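PDB 1VE3: methyltransferase domain-containing protein from Pyrococcus horikoshii, which binds S-adenosylmethionine and is probably a methyltransferase, though the substrate it methylates is not known. Local coordinates for residues A[120-125]-A[203-208]; A[139-144]-A[213-218]. All blocks are in the same frame, centred on the assembly; numbering follows the deposited sequence.

Contact 1: residues A[120-125]-A[203-208]; sequences ELNQVF and AKLYFT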
loop_
_atom_site.group_PDB
_atom_site.type_symbol
_atom_site.label_atom_id
_atom_site.label_comp_id
_atom_site.label_asym_id
_atom_site.label_seq_id
_atom_site.Cartn_x
_atom_site.Cartn_y
_atom_site.Cartn_z
ATOM N N GLU A 120 -27.354 -14.410 4.694
ATOM C CA GLU A 120 -26.039 -14.945 5.043
ATOM C C GLU A 120 -25.341 -13.992 6.007
ATOM O O GLU A 120 -24.700 -14.423 6.970
ATOM C CB GLU A 120 -25.169 -15.128 3.786
ATOM C CG GLU A 120 -25.810 -16.008 2.710
ATOM C CD GLU A 120 -24.942 -16.157 1.467
ATOM O OE1 GLU A 120 -24.328 -15.148 1.053
ATOM O OE2 GLU A 120 -24.890 -17.279 0.900
ATOM N N LEU A 121 -25.457 -12.694 5.744
ATOM C CA LEU A 121 -24.827 -11.725 6.628
ATOM C C LEU A 121 -25.537 -11.788 7.978
ATOM O O LEU A 121 -24.928 -11.539 9.010
ATOM C CB LEU A 121 -24.908 -10.311 6.051
ATOM C CG LEU A 121 -24.107 -9.273 6.846
ATOM C CD1 LEU A 121 -22.649 -9.714 6.950
ATOM C CD2 LEU A 121 -24.209 -7.919 6.174
ATOM N N ASN A 122 -26.825 -12.134 7.961
ATOM C CA ASN A 122 -27.589 -12.256 9.196
ATOM C C ASN A 122 -26.985 -13.374 10.043
ATOM O O ASN A 122 -26.830 -13.223 11.252
ATOM C CB ASN A 122 -29.060 -12.575 8.902
ATOM C CG ASN A 122 -29.856 -12.875 10.167
ATOM O OD1 ASN A 122 -30.546 -13.894 10.256
ATOM N ND2 ASN A 122 -29.763 -11.986 11.147
ATOM N N GLN A 123 -26.639 -14.488 9.399
ATOM C CA GLN A 123 -26.049 -15.639 10.086
ATOM C C GLN A 123 -24.672 -15.290 10.648
ATOM O O GLN A 123 -24.325 -15.701 11.751
ATOM C CB GLN A 123 -25.920 -16.830 9.127
ATOM C CG GLN A 123 -27.185 -17.126 8.331
ATOM C CD GLN A 123 -26.948 -18.065 7.151
ATOM O OE1 GLN A 123 -25.996 -17.897 6.386
ATOM N NE2 GLN A 123 -27.827 -19.049 6.992
ATOM N N VAL A 124 -23.884 -14.538 9.885
ATOM C CA VAL A 124 -22.557 -14.145 10.343
ATOM C C VAL A 124 -22.646 -13.289 11.608
ATOM O O VAL A 124 -21.952 -13.553 12.591
ATOM C CB VAL A 124 -21.805 -13.351 9.264
ATOM C CG1 VAL A 124 -20.500 -12.806 9.825
ATOM C CG2 VAL A 124 -21.527 -14.244 8.063
ATOM N N PHE A 125 -23.502 -12.267 11.583
ATOM C CA PHE A 125 -23.660 -11.400 12.747
ATOM C C PHE A 125 -24.088 -12.206 13.966
ATOM O O PHE A 125 -23.607 -11.965 15.075
ATOM C CB PHE A 125 -24.692 -10.300 12.488
ATOM C CG PHE A 125 -24.194 -9.169 11.621
ATOM C CD1 PHE A 125 -22.863 -9.098 11.221
ATOM C CD2 PHE A 125 -25.068 -8.167 11.210
ATOM C CE1 PHE A 125 -22.411 -8.044 10.418
ATOM C CE2 PHE A 125 -24.632 -7.111 10.412
ATOM C CZ PHE A 125 -23.296 -7.049 10.014
ATOM N N ALA A 203 -27.367 -5.249 11.961
ATOM C CA ALA A 203 -26.496 -5.145 13.123
ATOM C C ALA A 203 -27.316 -4.869 14.388
ATOM O O ALA A 203 -27.024 -5.420 15.451
ATOM C CB ALA A 203 -25.460 -4.032 12.913
ATOM N N LYS A 204 -28.349 -4.037 14.260
ATOM C CA LYS A 204 -29.205 -3.682 15.399
ATOM C C LYS A 204 -29.906 -4.871 16.057
ATOM O O LYS A 204 -30.425 -4.746 17.171
ATOM C CB LYS A 204 -30.261 -2.656 14.976
ATOM C CG LYS A 204 -29.715 -1.275 14.642
ATOM C CD LYS A 204 -30.841 -0.330 14.266
ATOM C CE LYS A 204 -30.325 1.073 13.933
ATOM N NZ LYS A 204 -29.689 1.758 15.097
ATOM N N LEU A 205 -29.933 -6.015 15.377
ATOM C CA LEU A 205 -30.575 -7.199 15.942
ATOM C C LEU A 205 -29.653 -7.900 16.935
ATOM O O LEU A 205 -30.115 -8.639 17.808
ATOM C CB LEU A 205 -30.954 -8.206 14.846
ATOM C CG LEU A 205 -31.768 -7.753 13.632
ATOM C CD1 LEU A 205 -32.203 -8.984 12.830
ATOM C CD2 LEU A 205 -32.985 -6.952 14.075
ATOM N N TYR A 206 -28.353 -7.654 16.811
ATOM C CA TYR A 206 -27.377 -8.318 17.670
ATOM C C TYR A 206 -26.430 -7.415 18.443
ATOM O O TYR A 206 -25.846 -7.846 19.433
ATOM C CB TYR A 206 -26.545 -9.289 16.823
ATOM C CG TYR A 206 -27.389 -10.200 15.958
ATOM C CD1 TYR A 206 -28.156 -11.213 16.526
ATOM C CD2 TYR A 206 -27.473 -10.002 14.577
ATOM C CE1 TYR A 206 -28.991 -12.006 15.749
ATOM C CE2 TYR A 206 -28.306 -10.785 13.785
ATOM C CZ TYR A 206 -29.065 -11.786 14.378
ATOM O OH TYR A 206 -29.910 -12.553 13.614
ATOM N N PHE A 207 -26.255 -6.175 18.001
ATOM C CA PHE A 207 -25.315 -5.293 18.688
ATOM C C PHE A 207 -25.797 -3.871 18.911
ATOM O O PHE A 207 -26.775 -3.429 18.307
ATOM C CB PHE A 207 -24.002 -5.166 17.908
ATOM C CG PHE A 207 -23.498 -6.442 17.304
ATOM C CD1 PHE A 207 -23.883 -6.817 16.021
ATOM C CD2 PHE A 207 -22.586 -7.238 17.991
ATOM C CE1 PHE A 207 -23.359 -7.967 15.426
ATOM C CE2 PHE A 207 -22.062 -8.382 17.413
ATOM C CZ PHE A 207 -22.446 -8.753 16.132
ATOM N N THR A 208 -25.093 -3.162 19.787
ATOM C CA THR A 208 -25.341 -1.758 20.051
ATOM C C THR A 208 -24.030 -1.143 19.559
ATOM O O THR A 208 -22.965 -1.744 19.723
ATOM C CB THR A 208 -25.520 -1.485 21.555
ATOM O OG1 THR A 208 -24.356 -1.921 22.287
ATOM C CG2 THR A 208 -26.722 -2.247 22.072
#
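Phe125 offers a ring face to the edge of Phe207 in a T-shaped (edge-to-face) stack, the ring centroids 6.0 Å apart and the planes at 82°. The pair illustrates how the Rossmann-like fold of class I methyltransferases is packed together: helix 118-131, which follows strand 104-110 and links it to the parallel strand 136-143, covers the sheet and packs against the turn running from helix 196-203 into edge strand 207-215. Phe125 leaves its helix with CG beside the backbone N (chi1 -76°), which carries the ring toward the turn, where its CE2 lies 3.7 Å from Ala203 N. Nearer the backbone, Phe125 CB rests on Tyr206 CD2 at 3.5 Å. The phenol then runs out along the helix to Asn122; the two side chains cross at about a right angle, the amide lying tilted from the phenol. Asn122 ND2 donates to Tyr206 OH, approaching the phenol at its edge; the bond is bent (137°), and its 2.5 Å is short enough for the exact length to be doubtful. An alanine at Tyr206 removes ring and hydroxyl, and would probably leave the Asn122 amide without this mate and open a gap beside Phe125 CB. Phe207 also stacks with Phe138, so one ring joins helix and sheet. The turn itself is pinned by Ala203 O, which accepts both Tyr206 N at 2.9 Å and Phe207 N at 2.8 Å.

Contact 2: residues A[139-144]-A[213-218]; sequences IMYFTD and EKVGNY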
loop_
_atom_site.group_PDB
_atom_site.type_symbol
_atom_site.label_atom_id
_atom_site.label_comp_id
_atom_site.label_asym_id
_atom_site.label_seq_id
_atom_site.Cartn_x
_atom_site.Cartn_y
_atom_site.Cartn_z
ATOM N N ILE A 139 -15.634 -5.333 15.357
ATOM C CA ILE A 139 -15.192 -4.189 14.567
ATOM C C ILE A 139 -15.188 -4.503 13.076
ATOM O O ILE A 139 -14.396 -5.330 12.616
ATOM C CB ILE A 139 -13.769 -3.755 14.988
ATOM C CG1 ILE A 139 -13.785 -3.287 16.443
ATOM C CG2 ILE A 139 -13.261 -2.651 14.064
ATOM C CD1 ILE A 139 -12.413 -2.961 16.999
HETATM N N MSE A 140 -16.066 -3.852 12.315
HETATM C CA MSE A 140 -16.099 -4.104 10.883
HETATM C C MSE A 140 -15.922 -2.853 10.023
HETATM O O MSE A 140 -16.251 -1.735 10.421
HETATM C CB MSE A 140 -17.378 -4.881 10.481
HETATM C CG MSE A 140 -18.652 -4.090 10.198
HETATM SE SE MSE A 140 -20.032 -5.206 9.284
HETATM C CE MSE A 140 -19.674 -4.684 7.476
ATOM N N TYR A 141 -15.348 -3.062 8.848
ATOM C CA TYR A 141 -15.114 -1.987 7.904
ATOM C C TYR A 141 -15.767 -2.424 6.612
ATOM O O TYR A 141 -15.538 -3.539 6.137
ATOM C CB TYR A 141 -13.616 -1.775 7.682
ATOM C CG TYR A 141 -13.317 -0.828 6.541
ATOM C CD1 TYR A 141 -13.449 0.553 6.694
ATOM C CD2 TYR A 141 -12.923 -1.317 5.300
ATOM C CE1 TYR A 141 -13.193 1.419 5.629
ATOM C CE2 TYR A 141 -12.665 -0.463 4.235
ATOM C CZ TYR A 141 -12.801 0.898 4.402
ATOM O OH TYR A 141 -12.558 1.731 3.329
ATOM N N PHE A 142 -16.600 -1.560 6.052
ATOM C CA PHE A 142 -17.280 -1.898 4.814
ATOM C C PHE A 142 -17.498 -0.658 3.982
ATOM O O PHE A 142 -17.368 0.471 4.465
ATOM C CB PHE A 142 -18.635 -2.576 5.089
ATOM C CG PHE A 142 -19.651 -1.674 5.743
ATOM C CD1 PHE A 142 -19.566 -1.368 7.102
ATOM C CD2 PHE A 142 -20.677 -1.108 4.995
ATOM C CE1 PHE A 142 -20.489 -0.509 7.705
ATOM C CE2 PHE A 142 -21.601 -0.250 5.587
ATOM C CZ PHE A 142 -21.507 0.052 6.944
ATOM N N THR A 143 -17.839 -0.879 2.724
ATOM C CA THR A 143 -18.078 0.215 1.810
ATOM C C THR A 143 -19.548 0.221 1.423
ATOM O O THR A 143 -20.119 -0.825 1.118
ATOM C CB THR A 143 -17.196 0.064 0.550
ATOM O OG1 THR A 143 -15.821 0.108 0.945
ATOM C CG2 THR A 143 -17.469 1.179 -0.454
ATOM N N ASP A 144 -20.160 1.399 1.468
ATOM C CA ASP A 144 -21.554 1.532 1.089
ATOM C C ASP A 144 -21.550 1.456 -0.435
ATOM O O ASP A 144 -21.488 2.479 -1.127
ATOM C CB ASP A 144 -22.110 2.879 1.556
ATOM C CG ASP A 144 -23.606 3.014 1.304
ATOM O OD1 ASP A 144 -24.062 2.633 0.206
ATOM O OD2 ASP A 144 -24.323 3.517 2.198
ATOM N N GLU A 213 -16.524 5.503 12.527
ATOM C CA GLU A 213 -15.608 6.410 11.845
ATOM C C GLU A 213 -15.882 6.391 10.346
ATOM O O GLU A 213 -15.965 5.319 9.740
ATOM C CB GLU A 213 -14.159 5.973 12.069
ATOM C CG GLU A 213 -13.705 5.843 13.519
ATOM C CD GLU A 213 -13.274 7.166 14.143
ATOM O OE1 GLU A 213 -12.923 8.105 13.395
ATOM O OE2 GLU A 213 -13.267 7.254 15.389
ATOM N N LYS A 214 -16.016 7.569 9.744
ATOM C CA LYS A 214 -16.243 7.644 8.309
ATOM C C LYS A 214 -14.881 7.631 7.621
ATOM O O LYS A 214 -14.002 8.417 7.959
ATOM C CB LYS A 214 -17.009 8.913 7.944
ATOM C CG LYS A 214 -17.504 8.923 6.504
ATOM C CD LYS A 214 -18.630 9.929 6.307
ATOM C CE LYS A 214 -19.304 9.737 4.957
ATOM N NZ LYS A 214 -20.464 10.653 4.779
ATOM N N VAL A 215 -14.712 6.727 6.663
ATOM C CA VAL A 215 -13.453 6.588 5.938
ATOM C C VAL A 215 -13.668 6.856 4.455
ATOM O O VAL A 215 -14.516 6.235 3.816
ATOM C CB VAL A 215 -12.871 5.164 6.111
ATOM C CG1 VAL A 215 -11.525 5.053 5.400
ATOM C CG2 VAL A 215 -12.727 4.839 7.594
ATOM N N GLY A 216 -12.899 7.789 3.911
ATOM C CA GLY A 216 -13.041 8.112 2.507
ATOM C C GLY A 216 -14.385 8.754 2.236
ATOM O O GLY A 216 -14.978 9.370 3.124
ATOM N N ASN A 217 -14.875 8.599 1.013
ATOM C CA ASN A 217 -16.150 9.187 0.629
ATOM C C ASN A 217 -17.368 8.385 1.055
ATOM O O ASN A 217 -18.419 8.961 1.332
ATOM C CB ASN A 217 -16.183 9.419 -0.880
ATOM C CG ASN A 217 -15.361 10.621 -1.300
ATOM O OD1 ASN A 217 -15.078 10.811 -2.484
ATOM N ND2 ASN A 217 -14.980 11.449 -0.331
ATOM N N TYR A 218 -17.238 7.064 1.118
ATOM C CA TYR A 218 -18.374 6.248 1.521
ATOM C C TYR A 218 -18.060 4.948 2.244
ATOM O O TYR A 218 -18.780 3.965 2.097
ATOM C CB TYR A 218 -19.263 5.970 0.306
ATOM C CG TYR A 218 -20.419 6.943 0.184
ATOM C CD1 TYR A 218 -20.867 7.375 -1.065
ATOM C CD2 TYR A 218 -21.074 7.423 1.323
ATOM C CE1 TYR A 218 -21.942 8.266 -1.179
ATOM C CE2 TYR A 218 -22.146 8.307 1.222
ATOM C CZ TYR A 218 -22.575 8.725 -0.030
ATOM O OH TYR A 218 -23.637 9.596 -0.134
#
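Tyr141 turns the edge of its ring to Val215, with CE1 3.8 Å from Val215 CB and the two side chains crossing at about a right angle. The phenol gets there because its CG stands anti to the backbone N (chi1 170°), which sends the ring along the sheet surface. Val215 answers with both of its methyls, CG1 and CG2, each 4.0 Å from Tyr141 CE1. What is bridged here is a feature of the class I methyltransferase sheet: strands 136-143 and 207-215 are not neighbours, since the antiparallel strand 219-226 runs between them, and Tyr141 reaches across it, with Leu221 of that strand also touching its side chain. The hydroxyl of Tyr141 has a weak hydrogen bond to Ser219 OG, the same atom that pairs with Thr143 OG1. Where the strands end, backbone takes over: Asp144 N donates to Tyr218 O at 3.0 Å, nearly straight (170°), and Asp144 CB lies 4.4 Å from Tyr218 CB. Asp144 holds its CG anti to N (chi1 -174°). It is the N-cap residue of helix 145-148, its OD1 accepting from Glu147 N. Its OD2 accepts from Lys196 N at the start of helix 196-203, and these two backbone N-H groups fix the rotation of the buried acid.

Overall arrangement
Contacts 1 and 2 lie at the two ends of edge strand 207-215, their centres about 17 Å apart, and their segments alternate along the chain. They nevertheless touch: Phe125 CZ of contact 1 packs at 3.8 Å on the selenium (SE) of selenomethionine Met140 in contact 2, so the helix of contact 1 packs directly on the strand of contact 2. Contact 2 is the nearer to the cofactor. The Tyr141 side chain is about 7 Å from a bound S-adenosylmethionine and about 6 Å from the side chain of Arg24, a cofactor-binding residue. The Phe125 side chain lies about 12 Å from a bound S-adenosylmethionine and about 9 Å from that of Ala94, another cofactor-binding residue.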